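Local coordinates for bifunctional cytochrome P450/NADPH--P450 reductase (Deinococcus aerius, PDB 7F3H), which probably hydroxylates its substrates at its haem iron as the P450 domain of a self-sufficient monooxygenase fused to its own NADPH-dependent reductase, at residues D310-L315 with E414-L419. Numbering follows the deposited sequence.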
ATOM      1  N   ASP A 310     -23.523   4.604   2.218  1.00 38.63           N
ATOM      2  CA  ASP A 310     -24.284   4.417   0.989  1.00 33.47           C
ATOM      3  C   ASP A 310     -23.801   5.367  -0.092  1.00 32.56           C
ATOM      4  O   ASP A 310     -23.689   4.986  -1.266  1.00 35.79           O
ATOM      5  CB  ASP A 310     -25.778   4.623   1.248  1.00 36.30           C
ATOM      6  CG  ASP A 310     -26.646   3.925   0.215  1.00 46.30           C
ATOM      7  OD1 ASP A 310     -26.482   2.687   0.098  1.00 52.16           O
ATOM      8  OD2 ASP A 310     -27.444   4.604  -0.495  1.00 46.54           O
ATOM      9  N   THR A 311     -23.555   6.625   0.270  1.00 32.87           N
ATOM     10  CA  THR A 311     -23.023   7.551  -0.719  1.00 33.46           C
ATOM     11  C   THR A 311     -21.780   6.971  -1.365  1.00 32.53           C
ATOM     12  O   THR A 311     -21.679   6.911  -2.596  1.00 31.96           O
ATOM     13  CB  THR A 311     -22.720   8.899  -0.088  1.00 31.45           C
ATOM     14  OG1 THR A 311     -23.846   9.305   0.690  1.00 31.06           O
ATOM     15  CG2 THR A 311     -22.442   9.930  -1.193  1.00 29.82           C
ATOM     16  N   VAL A 312     -20.841   6.495  -0.539  1.00 30.15           N
ATOM     17  CA  VAL A 312     -19.596   5.959  -1.067  1.00 31.72           C
ATOM     18  C   VAL A 312     -19.874   4.812  -2.023  1.00 29.81           C
ATOM     19  O   VAL A 312     -19.256   4.717  -3.095  1.00 29.81           O
ATOM     20  CB  VAL A 312     -18.669   5.519   0.080  1.00 32.16           C
ATOM     21  CG1 VAL A 312     -17.422   4.853  -0.505  1.00 33.52           C
ATOM     22  CG2 VAL A 312     -18.285   6.719   0.951  1.00 27.72           C
ATOM     23  N   MET A 313     -20.835   3.948  -1.673  1.00 29.20           N
ATOM     24  CA  MET A 313     -21.097   2.765  -2.482  1.00 32.06           C
ATOM     25  C   MET A 313     -21.862   3.106  -3.757  1.00 34.33           C
ATOM     26  O   MET A 313     -21.842   2.323  -4.710  1.00 35.18           O
ATOM     27  CB  MET A 313     -21.854   1.713  -1.660  1.00 38.58           C
ATOM     28  CG  MET A 313     -21.061   1.197  -0.454  1.00 36.57           C
ATOM     29  SD  MET A 313     -19.309   0.823  -0.847  1.00 46.09           S
ATOM     30  CE  MET A 313     -19.446  -0.397  -2.149  1.00 38.46           C
ATOM     31  N   ARG A 314     -22.468   4.286  -3.824  1.00 32.34           N
ATOM     32  CA  ARG A 314     -23.121   4.737  -5.042  1.00 36.42           C
ATOM     33  C   ARG A 314     -22.165   5.399  -6.019  1.00 32.67           C
ATOM     34  O   ARG A 314     -22.591   5.765  -7.111  1.00 31.20           O
ATOM     35  CB  ARG A 314     -24.252   5.712  -4.698  1.00 40.43           C
ATOM     36  CG  ARG A 314     -25.495   5.004  -4.147  1.00 45.37           C
ATOM     37  CD  ARG A 314     -26.486   5.984  -3.570  1.00 51.72           C
ATOM     38  NE  ARG A 314     -27.318   6.581  -4.614  1.00 62.78           N
ATOM     39  CZ  ARG A 314     -27.990   7.723  -4.479  1.00 66.77           C
ATOM     40  NH1 ARG A 314     -27.944   8.402  -3.335  1.00 65.22           N
ATOM     41  NH2 ARG A 314     -28.720   8.190  -5.486  1.00 66.89           N
ATOM     42  N   LEU A 315     -20.888   5.553  -5.652  1.00 31.68           N
ATOM     43  CA  LEU A 315     -19.886   6.151  -6.526  1.00 29.72           C
ATOM     44  C   LEU A 315     -19.532   5.231  -7.692  1.00 33.92           C
ATOM     45  O   LEU A 315     -19.514   4.007  -7.553  1.00 28.37           O
ATOM     46  CB  LEU A 315     -18.617   6.429  -5.751  1.00 33.68           C
ATOM     47  CG  LEU A 315     -18.619   7.494  -4.676  1.00 27.74           C
ATOM     48  CD1 LEU A 315     -17.272   7.380  -4.017  1.00 28.69           C
ATOM     49  CD2 LEU A 315     -18.840   8.860  -5.268  1.00 25.60           C
ATOM     50  N   GLU A 414     -11.525   4.062   2.256  1.00 33.99           N
ATOM     51  CA  GLU A 414     -10.986   5.239   2.908  1.00 30.00           C
ATOM     52  C   GLU A 414     -10.725   6.288   1.818  1.00 29.08           C
ATOM     53  O   GLU A 414     -11.080   7.464   1.948  1.00 28.87           O
ATOM     54  CB  GLU A 414      -9.610   4.987   3.472  1.00 31.06           C
ATOM     55  CG  GLU A 414      -9.424   5.724   4.780  1.00 43.65           C
ATOM     56  CD  GLU A 414      -7.991   5.965   5.255  1.00 39.94           C
ATOM     57  OE1 GLU A 414      -7.085   6.151   4.417  1.00 57.02           O
ATOM     58  OE2 GLU A 414      -7.617   5.124   6.194  1.00 51.95           O
ATOM     59  N   ALA A 415     -10.082   5.839   0.727  1.00 27.99           N
ATOM     60  CA  ALA A 415      -9.664   6.689  -0.396  1.00 29.86           C
ATOM     61  C   ALA A 415     -10.854   7.246  -1.176  1.00 29.63           C
ATOM     62  O   ALA A 415     -10.879   8.441  -1.520  1.00 29.89           O
ATOM     63  CB  ALA A 415      -8.774   5.873  -1.326  1.00 23.57           C
ATOM     64  N   LYS A 416     -11.839   6.393  -1.493  1.00 26.95           N
ATOM     65  CA  LYS A 416     -13.066   6.895  -2.094  1.00 27.92           C
ATOM     66  C   LYS A 416     -13.625   8.057  -1.276  1.00 27.53           C
ATOM     67  O   LYS A 416     -13.918   9.126  -1.825  1.00 28.28           O
ATOM     68  CB  LYS A 416     -14.093   5.768  -2.207  1.00 30.43           C
ATOM     69  CG  LYS A 416     -13.761   4.707  -3.212  1.00 27.60           C
ATOM     70  CD  LYS A 416     -14.802   3.615  -3.164  1.00 29.87           C
ATOM     71  CE  LYS A 416     -14.210   2.303  -3.643  1.00 35.62           C
ATOM     72  NZ  LYS A 416     -15.194   1.250  -4.033  1.00 28.99           N
ATOM     73  N   LEU A 417     -13.734   7.876   0.051  1.00 27.48           N
ATOM     74  CA  LEU A 417     -14.353   8.888   0.913  1.00 25.89           C
ATOM     75  C   LEU A 417     -13.536  10.170   0.977  1.00 27.09           C
ATOM     76  O   LEU A 417     -14.087  11.283   0.943  1.00 29.75           O
ATOM     77  CB  LEU A 417     -14.531   8.331   2.319  1.00 24.22           C
ATOM     78  CG  LEU A 417     -15.007   9.335   3.355  1.00 27.57           C
ATOM     79  CD1 LEU A 417     -16.353   9.932   2.973  1.00 27.41           C
ATOM     80  CD2 LEU A 417     -15.091   8.643   4.691  1.00 29.50           C
ATOM     81  N   ALA A 418     -12.226  10.031   1.161  1.00 29.14           N
ATOM     82  CA  ALA A 418     -11.345  11.190   1.193  1.00 27.20           C
ATOM     83  C   ALA A 418     -11.506  12.003  -0.080  1.00 26.56           C
ATOM     84  O   ALA A 418     -11.664  13.229  -0.033  1.00 25.08           O
ATOM     85  CB  ALA A 418      -9.889  10.749   1.379  1.00 20.83           C
ATOM     86  N   LEU A 419     -11.475  11.323  -1.229  1.00 26.50           N
ATOM     87  CA  LEU A 419     -11.556  12.019  -2.509  1.00 28.72           C
ATOM     88  C   LEU A 419     -12.902  12.712  -2.662  1.00 29.06           C
ATOM     89  O   LEU A 419     -12.975  13.868  -3.094  1.00 24.51           O
ATOM     90  CB  LEU A 419     -11.321  11.014  -3.643  1.00 26.40           C
ATOM     91  CG  LEU A 419      -9.838  10.750  -3.972  1.00 33.88           C
ATOM     92  CD1 LEU A 419      -9.557   9.493  -4.850  1.00 22.47           C
ATOM     93  CD2 LEU A 419      -9.236  11.994  -4.619  1.00 24.65           C
TER
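Val312 meets the methylene chain of Lys416 with one methyl and Leu417 with the other, a compact example of how a branched residue can join a short helix to a long one. The CG1 methyl lies alongside the lysine chain, 3.8 Å from Lys416 CB and 3.9 Å from Lys416 CD, and the two side chains run at a slant to one another. It reaches there because chi1 of 175° sets CG1 opposite the backbone N. That same rotation turns CG2 to the other flank, where it approaches Leu417 CD1 at a looser 4.3 Å. In cytochrome P450s the long helix, here 408-425, is the L helix that follows the cysteine-ligand loop and runs beside the haem; helix 309-313 packs against its side, and the side chain of Lys416 is about 11 Å from the bound haem. Leu315, just past the short helix, adds a further apolar touch: its CD1 comes to 4.0 Å from Lys416 CB, the leucine and lysine side chains passing each other in opposite directions. Lys416 thus contributes its aliphatic part, extended beyond CG, rather than its charge, and no hydrogen bond links the two segments. Phe120 of helix 113-137 touches both Val312 and Leu417, tying that helix to the same apolar patch, while Pro319 and Leu322 of helix 317-329 also pack on Lys416.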